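Local coordinates for protein abietadiene synthase, chloroplastic (Abies grandis, PDB 3S9V) that belongs to the terpene synthases, a family of mostly helical enzymes, and carries both the N-terminal and the metal-binding domain of that family, at residues Asn412-Gly415 with Glu416-Ala420; Glu433-Ser436 with Tyr437-Tyr441; Ile772-His775 with Val776-Leu780. One frame throughout, in Å; residues are numbered along the deposited sequence.

Interaction 1 (Asn412-Gly415 with Glu416-Ala420); sequences NIRG and EVEYA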
ATOM      1  N   ASN A 412      13.403  -5.701   2.684  1.00 22.30           N
ATOM      2  CA  ASN A 412      13.778  -4.424   3.288  1.00 21.83           C
ATOM      3  C   ASN A 412      12.556  -3.685   3.813  1.00 25.02           C
ATOM      4  O   ASN A 412      12.078  -2.734   3.199  1.00 26.73           O
ATOM      5  CB  ASN A 412      14.518  -3.543   2.274  1.00 18.29           C
ATOM      6  CG  ASN A 412      15.046  -2.246   2.893  1.00 22.74           C
ATOM      7  OD1 ASN A 412      15.362  -2.193   4.085  1.00 27.08           O
ATOM      8  ND2 ASN A 412      15.167  -1.205   2.076  1.00 18.39           N
ATOM      9  N   ILE A 413      12.062  -4.123   4.963  1.00 22.45           N
ATOM     10  CA  ILE A 413      10.897  -3.510   5.562  1.00 25.16           C
ATOM     11  C   ILE A 413      11.193  -2.061   5.941  1.00 28.89           C
ATOM     12  O   ILE A 413      10.317  -1.199   5.851  1.00 29.10           O
ATOM     13  CB  ILE A 413      10.434  -4.313   6.808  1.00 25.77           C
ATOM     14  CG1 ILE A 413       8.991  -3.957   7.143  1.00 27.47           C
ATOM     15  CG2 ILE A 413      11.349  -4.034   7.997  1.00 30.83           C
ATOM     16  CD1 ILE A 413       8.011  -4.314   6.041  1.00 29.04           C
ATOM     17  N   ARG A 414      12.431  -1.784   6.347  1.00 28.97           N
ATOM     18  CA  ARG A 414      12.797  -0.422   6.728  1.00 27.90           C
ATOM     19  C   ARG A 414      12.537   0.531   5.573  1.00 27.41           C
ATOM     20  O   ARG A 414      12.032   1.636   5.768  1.00 28.56           O
ATOM     21  CB  ARG A 414      14.267  -0.341   7.129  1.00 33.81           C
ATOM     22  CG  ARG A 414      14.658   1.011   7.711  1.00 35.15           C
ATOM     23  CD  ARG A 414      16.165   1.176   7.774  1.00 41.64           C
ATOM     24  NE  ARG A 414      16.548   2.458   8.356  1.00 41.82           N
ATOM     25  CZ  ARG A 414      16.410   2.768   9.639  1.00 39.50           C
ATOM     26  NH1 ARG A 414      15.901   1.888  10.484  1.00 40.45           N
ATOM     27  NH2 ARG A 414      16.783   3.960  10.079  1.00 44.56           N
ATOM     28  N   GLY A 415      12.884   0.100   4.364  1.00 27.83           N
ATOM     29  CA  GLY A 415      12.662   0.934   3.199  1.00 24.26           C
ATOM     30  C   GLY A 415      11.182   1.203   2.977  1.00 25.41           C
ATOM     31  O   GLY A 415      10.793   2.301   2.575  1.00 23.21           O
ATOM     32  N   GLU A 416      10.347   0.198   3.228  1.00 23.62           N
ATOM     33  CA  GLU A 416       8.910   0.365   3.053  1.00 25.01           C
ATOM     34  C   GLU A 416       8.364   1.301   4.118  1.00 20.01           C
ATOM     35  O   GLU A 416       7.474   2.106   3.859  1.00 22.41           O
ATOM     36  CB  GLU A 416       8.196  -0.983   3.136  1.00 24.52           C
ATOM     37  CG  GLU A 416       8.430  -1.887   1.943  1.00 21.15           C
ATOM     38  CD  GLU A 416       7.681  -3.207   2.070  1.00 31.23           C
ATOM     39  OE1 GLU A 416       6.444  -3.180   2.274  1.00 30.02           O
ATOM     40  OE2 GLU A 416       8.327  -4.271   1.966  1.00 29.79           O
ATOM     41  N   VAL A 417       8.898   1.193   5.322  1.00 20.09           N
ATOM     42  CA  VAL A 417       8.460   2.055   6.402  1.00 23.87           C
ATOM     43  C   VAL A 417       8.875   3.491   6.090  1.00 27.31           C
ATOM     44  O   VAL A 417       8.035   4.390   6.030  1.00 28.55           O
ATOM     45  CB  VAL A 417       9.074   1.612   7.744  1.00 22.11           C
ATOM     46  CG1 VAL A 417       8.732   2.615   8.840  1.00 23.68           C
ATOM     47  CG2 VAL A 417       8.549   0.225   8.107  1.00 22.84           C
ATOM     48  N   GLU A 418      10.168   3.702   5.871  1.00 27.66           N
ATOM     49  CA  GLU A 418      10.661   5.039   5.576  1.00 28.16           C
ATOM     50  C   GLU A 418       9.845   5.722   4.485  1.00 25.07           C
ATOM     51  O   GLU A 418       9.537   6.906   4.596  1.00 24.46           O
ATOM     52  CB  GLU A 418      12.137   4.993   5.174  1.00 27.25           C
ATOM     53  CG  GLU A 418      13.091   4.938   6.356  1.00 42.56           C
ATOM     54  CD  GLU A 418      14.548   4.938   5.929  1.00 62.27           C
ATOM     55  OE1 GLU A 418      15.433   4.999   6.813  1.00 63.76           O
ATOM     56  OE2 GLU A 418      14.807   4.876   4.704  1.00 69.90           O
ATOM     57  N   TYR A 419       9.494   4.981   3.437  1.00 22.74           N
ATOM     58  CA  TYR A 419       8.709   5.565   2.353  1.00 25.16           C
ATOM     59  C   TYR A 419       7.303   5.922   2.835  1.00 26.58           C
ATOM     60  O   TYR A 419       6.834   7.047   2.645  1.00 26.75           O
ATOM     61  CB  TYR A 419       8.593   4.607   1.168  1.00 21.14           C
ATOM     62  CG  TYR A 419       7.810   5.219   0.025  1.00 27.31           C
ATOM     63  CD1 TYR A 419       8.402   6.154  -0.826  1.00 29.77           C
ATOM     64  CD2 TYR A 419       6.453   4.941  -0.144  1.00 26.01           C
ATOM     65  CE1 TYR A 419       7.660   6.805  -1.812  1.00 35.57           C
ATOM     66  CE2 TYR A 419       5.700   5.587  -1.128  1.00 31.99           C
ATOM     67  CZ  TYR A 419       6.309   6.519  -1.955  1.00 34.11           C
ATOM     68  OH  TYR A 419       5.567   7.175  -2.913  1.00 42.20           O
ATOM     69  N   ALA A 420       6.641   4.956   3.463  1.00 23.45           N
ATOM     70  CA  ALA A 420       5.290   5.154   3.970  1.00 27.02           C
ATOM     71  C   ALA A 420       5.174   6.316   4.945  1.00 26.49           C
ATOM     72  O   ALA A 420       4.165   7.014   4.951  1.00 28.51           O
ATOM     73  CB  ALA A 420       4.784   3.877   4.632  1.00 25.32           C
TER
HETATM   74  O   HOH W   1      10.596  -5.817   1.387  1.00 21.37           O

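Interaction 2 (Glu433-Ser436 with Tyr437-Tyr441); sequences EARS and YIENY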
ATOM      1  N   GLU A 433       5.879   5.739  -5.927  1.00 23.51           N
ATOM      2  CA  GLU A 433       5.610   4.618  -5.030  1.00 22.25           C
ATOM      3  C   GLU A 433       6.009   3.331  -5.738  1.00 21.46           C
ATOM      4  O   GLU A 433       6.605   2.441  -5.139  1.00 24.17           O
ATOM      5  CB  GLU A 433       4.127   4.534  -4.649  1.00 21.06           C
ATOM      6  CG  GLU A 433       3.842   3.395  -3.659  1.00 36.67           C
ATOM      7  CD  GLU A 433       2.411   3.376  -3.130  1.00 46.79           C
ATOM      8  OE1 GLU A 433       1.937   4.428  -2.649  1.00 46.53           O
ATOM      9  OE2 GLU A 433       1.765   2.304  -3.181  1.00 46.16           O
ATOM     10  N   ALA A 434       5.685   3.240  -7.020  1.00 19.84           N
ATOM     11  CA  ALA A 434       6.017   2.051  -7.786  1.00 18.77           C
ATOM     12  C   ALA A 434       7.527   1.846  -7.829  1.00 21.71           C
ATOM     13  O   ALA A 434       8.011   0.713  -7.713  1.00 19.84           O
ATOM     14  CB  ALA A 434       5.456   2.160  -9.201  1.00 15.47           C
ATOM     15  N   ARG A 435       8.276   2.935  -7.985  1.00 22.80           N
ATOM     16  CA  ARG A 435       9.727   2.817  -8.050  1.00 25.31           C
ATOM     17  C   ARG A 435      10.252   2.357  -6.713  1.00 22.48           C
ATOM     18  O   ARG A 435      11.135   1.503  -6.648  1.00 23.48           O
ATOM     19  CB  ARG A 435      10.395   4.146  -8.422  1.00 25.73           C
ATOM     20  CG  ARG A 435      11.873   3.987  -8.790  1.00 25.00           C
ATOM     21  CD  ARG A 435      12.480   5.293  -9.259  1.00 39.82           C
ATOM     22  NE  ARG A 435      13.637   5.098 -10.130  1.00 40.26           N
ATOM     23  CZ  ARG A 435      14.772   4.530  -9.744  1.00 45.88           C
ATOM     24  NH1 ARG A 435      15.771   4.395 -10.603  1.00 43.01           N
ATOM     25  NH2 ARG A 435      14.908   4.097  -8.498  1.00 46.66           N
ATOM     26  N   SER A 436       9.699   2.921  -5.647  1.00 22.31           N
ATOM     27  CA  SER A 436      10.131   2.568  -4.299  1.00 22.24           C
ATOM     28  C   SER A 436       9.946   1.072  -4.040  1.00 21.97           C
ATOM     29  O   SER A 436      10.883   0.372  -3.646  1.00 20.23           O
ATOM     30  CB  SER A 436       9.337   3.373  -3.267  1.00 20.36           C
ATOM     31  OG  SER A 436       9.818   3.158  -1.952  1.00 24.30           O
ATOM     32  N   TYR A 437       8.740   0.576  -4.282  1.00 18.95           N
ATOM     33  CA  TYR A 437       8.471  -0.826  -4.033  1.00 20.45           C
ATOM     34  C   TYR A 437       9.269  -1.754  -4.947  1.00 21.26           C
ATOM     35  O   TYR A 437       9.690  -2.834  -4.530  1.00 17.55           O
ATOM     36  CB  TYR A 437       6.972  -1.116  -4.149  1.00 18.80           C
ATOM     37  CG  TYR A 437       6.579  -2.379  -3.426  1.00 20.22           C
ATOM     38  CD1 TYR A 437       6.943  -2.579  -2.093  1.00 17.65           C
ATOM     39  CD2 TYR A 437       5.865  -3.386  -4.070  1.00 22.93           C
ATOM     40  CE1 TYR A 437       6.605  -3.749  -1.426  1.00 22.10           C
ATOM     41  CE2 TYR A 437       5.524  -4.566  -3.403  1.00 19.19           C
ATOM     42  CZ  TYR A 437       5.897  -4.735  -2.089  1.00 17.22           C
ATOM     43  OH  TYR A 437       5.575  -5.897  -1.433  1.00 24.85           O
ATOM     44  N   ILE A 438       9.479  -1.334  -6.190  1.00 23.10           N
ATOM     45  CA  ILE A 438      10.249  -2.130  -7.133  1.00 21.09           C
ATOM     46  C   ILE A 438      11.632  -2.420  -6.539  1.00 24.04           C
ATOM     47  O   ILE A 438      12.208  -3.483  -6.769  1.00 27.22           O
ATOM     48  CB  ILE A 438      10.388  -1.390  -8.492  1.00 22.31           C
ATOM     49  CG1 ILE A 438       9.066  -1.488  -9.248  1.00 17.29           C
ATOM     50  CG2 ILE A 438      11.552  -1.960  -9.313  1.00 15.45           C
ATOM     51  CD1 ILE A 438       9.089  -0.871 -10.618  1.00 24.00           C
ATOM     52  N   GLU A 439      12.153  -1.484  -5.754  1.00 25.66           N
ATOM     53  CA  GLU A 439      13.466  -1.672  -5.144  1.00 29.59           C
ATOM     54  C   GLU A 439      13.440  -2.379  -3.789  1.00 29.66           C
ATOM     55  O   GLU A 439      14.433  -2.990  -3.397  1.00 30.59           O
ATOM     56  CB  GLU A 439      14.181  -0.328  -5.008  1.00 27.58           C
ATOM     57  CG  GLU A 439      14.463   0.319  -6.352  1.00 45.05           C
ATOM     58  CD  GLU A 439      15.173   1.651  -6.233  1.00 54.43           C
ATOM     59  OE1 GLU A 439      14.675   2.522  -5.485  1.00 53.14           O
ATOM     60  OE2 GLU A 439      16.222   1.827  -6.895  1.00 58.49           O
ATOM     61  N   ASN A 440      12.311  -2.307  -3.087  1.00 26.62           N
ATOM     62  CA  ASN A 440      12.186  -2.942  -1.778  1.00 25.43           C
ATOM     63  C   ASN A 440      11.514  -4.312  -1.822  1.00 26.29           C
ATOM     64  O   ASN A 440      11.600  -5.082  -0.865  1.00 27.22           O
ATOM     65  CB  ASN A 440      11.402  -2.038  -0.819  1.00 20.14           C
ATOM     66  CG  ASN A 440      12.140  -0.749  -0.487  1.00 21.69           C
ATOM     67  OD1 ASN A 440      13.270  -0.775  -0.014  1.00 23.92           O
ATOM     68  ND2 ASN A 440      11.497   0.385  -0.735  1.00 22.94           N
ATOM     69  N   TYR A 441      10.850  -4.620  -2.931  1.00 23.42           N
ATOM     70  CA  TYR A 441      10.150  -5.893  -3.069  1.00 23.44           C
ATOM     71  C   TYR A 441      11.070  -7.113  -3.135  1.00 25.98           C
ATOM     72  O   TYR A 441      11.977  -7.178  -3.973  1.00 24.30           O
ATOM     73  CB  TYR A 441       9.257  -5.859  -4.309  1.00 19.62           C
ATOM     74  CG  TYR A 441       8.529  -7.151  -4.578  1.00 23.11           C
ATOM     75  CD1 TYR A 441       7.590  -7.647  -3.676  1.00 23.29           C
ATOM     76  CD2 TYR A 441       8.782  -7.886  -5.736  1.00 24.82           C
ATOM     77  CE1 TYR A 441       6.918  -8.845  -3.923  1.00 23.68           C
ATOM     78  CE2 TYR A 441       8.118  -9.087  -5.989  1.00 22.05           C
ATOM     79  CZ  TYR A 441       7.188  -9.557  -5.079  1.00 16.99           C
ATOM     80  OH  TYR A 441       6.514 -10.728  -5.339  1.00 19.88           O
TER
HETATM   81  O   HOH W   2       8.546   0.858  -0.679  1.00 22.49           O

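Interaction 3 (Ile772-His775 with Val776-Leu780); sequences IKEH and VKNCL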
ATOM      1  N   ILE A 772      12.851  18.027  -5.152  1.00 60.44           N
ATOM      2  CA  ILE A 772      12.211  17.971  -6.461  1.00 58.34           C
ATOM      3  C   ILE A 772      13.169  17.300  -7.437  1.00 54.96           C
ATOM      4  O   ILE A 772      12.802  16.349  -8.124  1.00 54.24           O
ATOM      5  CB  ILE A 772      11.859  19.385  -6.998  1.00 60.84           C
ATOM      6  CG1 ILE A 772      10.804  20.046  -6.107  1.00 65.52           C
ATOM      7  CG2 ILE A 772      11.327  19.289  -8.419  1.00 61.55           C
ATOM      8  CD1 ILE A 772      11.325  20.509  -4.766  1.00 70.56           C
ATOM      9  N   LYS A 773      14.399  17.803  -7.481  1.00 52.48           N
ATOM     10  CA  LYS A 773      15.437  17.260  -8.355  1.00 50.84           C
ATOM     11  C   LYS A 773      15.438  15.722  -8.279  1.00 48.23           C
ATOM     12  O   LYS A 773      15.460  15.025  -9.301  1.00 45.81           O
ATOM     13  CB  LYS A 773      16.800  17.815  -7.917  1.00 55.02           C
ATOM     14  CG  LYS A 773      17.988  17.426  -8.785  1.00 62.12           C
ATOM     15  CD  LYS A 773      17.975  18.146 -10.126  1.00 70.17           C
ATOM     16  CE  LYS A 773      19.227  17.821 -10.940  1.00 71.71           C
ATOM     17  NZ  LYS A 773      19.247  18.499 -12.272  1.00 71.07           N
ATOM     18  N   GLU A 774      15.395  15.207  -7.053  1.00 45.72           N
ATOM     19  CA  GLU A 774      15.396  13.769  -6.799  1.00 44.29           C
ATOM     20  C   GLU A 774      14.172  13.062  -7.395  1.00 41.33           C
ATOM     21  O   GLU A 774      14.289  11.975  -7.966  1.00 36.62           O
ATOM     22  CB  GLU A 774      15.465  13.529  -5.284  1.00 49.50           C
ATOM     23  CG  GLU A 774      15.458  12.071  -4.835  1.00 64.57           C
ATOM     24  CD  GLU A 774      16.671  11.295  -5.312  1.00 73.08           C
ATOM     25  OE1 GLU A 774      17.788  11.857  -5.286  1.00 77.93           O
ATOM     26  OE2 GLU A 774      16.509  10.118  -5.699  1.00 78.69           O
ATOM     27  N   HIS A 775      13.001  13.681  -7.267  1.00 38.49           N
ATOM     28  CA  HIS A 775      11.773  13.088  -7.790  1.00 36.25           C
ATOM     29  C   HIS A 775      11.804  13.016  -9.304  1.00 34.66           C
ATOM     30  O   HIS A 775      11.414  12.007  -9.896  1.00 36.44           O
ATOM     31  CB  HIS A 775      10.564  13.895  -7.315  1.00 32.92           C
ATOM     32  CG  HIS A 775      10.429  13.934  -5.826  1.00 31.65           C
ATOM     33  ND1 HIS A 775       9.807  14.967  -5.159  1.00 37.23           N
ATOM     34  CD2 HIS A 775      10.863  13.076  -4.872  1.00 28.11           C
ATOM     35  CE1 HIS A 775       9.868  14.746  -3.857  1.00 31.17           C
ATOM     36  NE2 HIS A 775      10.503  13.605  -3.658  1.00 29.07           N
ATOM     37  N   VAL A 776      12.280  14.090  -9.923  1.00 32.19           N
ATOM     38  CA  VAL A 776      12.381  14.165 -11.373  1.00 31.42           C
ATOM     39  C   VAL A 776      13.296  13.057 -11.880  1.00 30.97           C
ATOM     40  O   VAL A 776      12.992  12.378 -12.867  1.00 32.85           O
ATOM     41  CB  VAL A 776      12.933  15.546 -11.808  1.00 24.26           C
ATOM     42  CG1 VAL A 776      13.369  15.511 -13.256  1.00 22.54           C
ATOM     43  CG2 VAL A 776      11.852  16.606 -11.612  1.00 31.90           C
ATOM     44  N   LYS A 777      14.412  12.873 -11.190  1.00 31.94           N
ATOM     45  CA  LYS A 777      15.371  11.849 -11.566  1.00 36.10           C
ATOM     46  C   LYS A 777      14.748  10.447 -11.476  1.00 35.72           C
ATOM     47  O   LYS A 777      14.839   9.664 -12.423  1.00 35.27           O
ATOM     48  CB  LYS A 777      16.604  11.943 -10.660  1.00 43.41           C
ATOM     49  CG  LYS A 777      17.764  11.040 -11.056  1.00 50.29           C
ATOM     50  CD  LYS A 777      18.917  11.141 -10.058  1.00 57.52           C
ATOM     51  CE  LYS A 777      18.515  10.623  -8.681  1.00 59.87           C
ATOM     52  NZ  LYS A 777      19.628  10.726  -7.696  1.00 64.33           N
ATOM     53  N   ASN A 778      14.101  10.150 -10.349  1.00 33.82           N
ATOM     54  CA  ASN A 778      13.479   8.842 -10.123  1.00 30.63           C
ATOM     55  C   ASN A 778      12.354   8.476 -11.070  1.00 29.78           C
ATOM     56  O   ASN A 778      12.133   7.298 -11.354  1.00 28.19           O
ATOM     57  CB  ASN A 778      12.919   8.740  -8.702  1.00 32.90           C
ATOM     58  CG  ASN A 778      13.997   8.682  -7.653  1.00 36.93           C
ATOM     59  OD1 ASN A 778      14.957   7.925  -7.779  1.00 43.84           O
ATOM     60  ND2 ASN A 778      13.840   9.474  -6.597  1.00 41.58           N
ATOM     61  N   CYS A 779      11.634   9.480 -11.550  1.00 28.81           N
ATOM     62  CA  CYS A 779      10.507   9.229 -12.427  1.00 27.74           C
ATOM     63  C   CYS A 779      10.838   9.269 -13.909  1.00 32.35           C
ATOM     64  O   CYS A 779      10.337   8.450 -14.684  1.00 37.95           O
ATOM     65  CB  CYS A 779       9.389  10.238 -12.121  1.00 25.87           C
ATOM     66  SG  CYS A 779       7.900  10.090 -13.135  0.35  8.44           S
ATOM     67  N   LEU A 780      11.697  10.200 -14.306  1.00 33.06           N
ATOM     68  CA  LEU A 780      12.008  10.353 -15.724  1.00 32.77           C
ATOM     69  C   LEU A 780      13.378   9.930 -16.247  1.00 28.94           C
ATOM     70  O   LEU A 780      13.505   9.626 -17.429  1.00 31.25           O
ATOM     71  CB  LEU A 780      11.771  11.810 -16.140  1.00 32.28           C
ATOM     72  CG  LEU A 780      10.421  12.457 -15.821  1.00 37.88           C
ATOM     73  CD1 LEU A 780      10.455  13.916 -16.256  1.00 38.22           C
ATOM     74  CD2 LEU A 780       9.302  11.719 -16.526  1.00 37.83           C
TER

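Interaction 1 (Asn412-Gly415 with Glu416-Ala420)
With chi1 at -172° and the chain extended from CG to NE, Arg414 slants across Glu418, whose own chain is straight beyond CG. Arg414 NE then forms a salt bridge with Glu418 OE1 at 3.2 Å; the guanidinium and carboxylate planes are 68° apart, so the two groups do not lie flat against each other. NH1 of Arg414 is held separately by Leu398 O.

At the start of the helix, Asn412 turns CG away from its backbone N (chi1 -175°), and OD1 accepts a weak bond from Gly415 N at 3.4 Å. The same OD1 also takes Phe404 N, while ND2 reaches Asn440. Water 1 links the cap to the next turn, accepting from Asn412 N at 3.1 Å and donating to Glu416 OE2 at 2.8 Å. OE1 of this buried carboxylate pairs with Arg282, so both oxygens have partners.

Ile413 CG1 meets Val417 CG2 at 4.3 Å. Val417 N donates to Ile413 O and Glu418 N to Arg414 O, each at 2.8 Å, after a looser start where Glu416 N reaches Asn412 O only weakly. An asparagine N-cap, its capping bond weak, opens helix 413-422, with an i to i+4 salt bridge on the turn after it.

Interaction 2 (Glu433-Ser436 with Tyr437-Tyr441)
Arg435 and Glu439 are one helical turn apart, and their side chains meet at a slant. The guanidinium and carboxylate planes stand 85° apart, nearly perpendicular, and the acid comes to the edge of the guanidinium. Arg435 NH2 makes a salt bridge to Glu439 OE2 at 3.1 Å, but as a hydrogen bond it is weak, because the N-H points only loosely at the oxygen (132°). The extended chain of Arg435, with CG opposite the backbone N (chi1 -168°), carries the group out to this position. Its other terminal nitrogen, NH1, is held by Gln782 O.

A second pair, Ser436 and Asn440, is joined through solvent. Water 2 lies 2.9 Å from Ser436 OG and accepts from Asn440 ND2 at 3.0 Å, bridging hydroxyl and amide. OD1 of that amide is probably taken by Asn412, consistent with ND2 being the end turned to the water.

Tyr437 is covered on one ring face by Tyr441, whose CB sits 4.0 Å above the ring plane and over its centre. Arg282 meets the same ring in a cation-pi interaction. The i to i+4 backbone bonds run to the end of the helix: Tyr437 N donates to Glu433 O at 3.0 Å, Asn440 N to Ser436 O at 3.1 Å, and Tyr441 N to Tyr437 O at 2.7 Å. Weak i to i+3 bonds join them in the last turn, beyond which the chain departs from the helix at Tyr441.

The contact is thus the last two turns of helix 430-440. Glu433, Ser436, Tyr437 and Asn440 face helix 413-422, Ile438 and Tyr441 pack on helix 461-491, and Glu433 and Tyr441 also touch helix 269-282.

Interaction 3 (Ile772-His775 with Val776-Leu780)
Glu774 reaches forward along the helix to both Lys777 and Asn778, one carboxylate oxygen to each. Its chain bends at chi2 (64°), which swings the carboxylate toward these two residues. On the looser side of the contact, Lys777 NZ forms a salt bridge with OE1 of Glu774 at 3.2 Å, coming to the syn side but 30° out of the carboxylate plane. Lys777 also touches a crystal neighbour, so its pose may owe something to the lattice. Lys773, next to Glu774 in sequence, is exposed and its side chain points away from the following turn.

Asn778 lies between the loose and the packed sides. From the anti side, its ND2 donates to Glu774 OE2 at 2.9 Å, again somewhat out of plane; the carboxylate and amide planes are 53° apart. With both oxygens engaged, rotation of the carboxylate is restricted.

The opposite character appears at Ile772, His775, Val776 and Cys779, of which all but Ile772 are buried. Ile772 CG2 approaches Val776 CG2 at 4.2 Å, an apolar contact one turn apart. The ring of His775 is turned into the protein, where its NE2 is hydrogen-bonded to Tyr423 OH. Beneath these side chains Val776 N to Ile772 O is 2.9 Å and Asn778 N to Glu774 O is 3.0 Å. The helix widens into a pi-type turn over 777-780, although Cys779 N still reaches His775 O at 3.0 Å.

The buried residues set helix 768-781 against helix 504-514, with His775 and Cys779 on Phe509, Val776 on Thr505 and Leu780 on Tyr508. Asn778 and Cys779 touch helix 430-440, while the carbonyl of Leu780 accepts from Gln479 of helix 461-491.

Overall arrangement
All three contacts lie within single helices, are partly buried and include a salt bridge about one turn long. Interactions 1 and 2, each about 11 Å from the centre of the chain, occupy the successive helices 413-422 and 430-440. They share a probable hydrogen bond between the side-chain amides of Asn412 and Asn440, and Tyr419 packs on Glu433 and Ser436. Each also has a bridging water, the first at a helix start and the second near a helix end. Interaction 3 lies farther out, about 21 Å from that centre. It meets interaction 2 by packing between Arg435 and Asn778 but does not touch interaction 1, and it combines a charged outer side with a buried, largely apolar one.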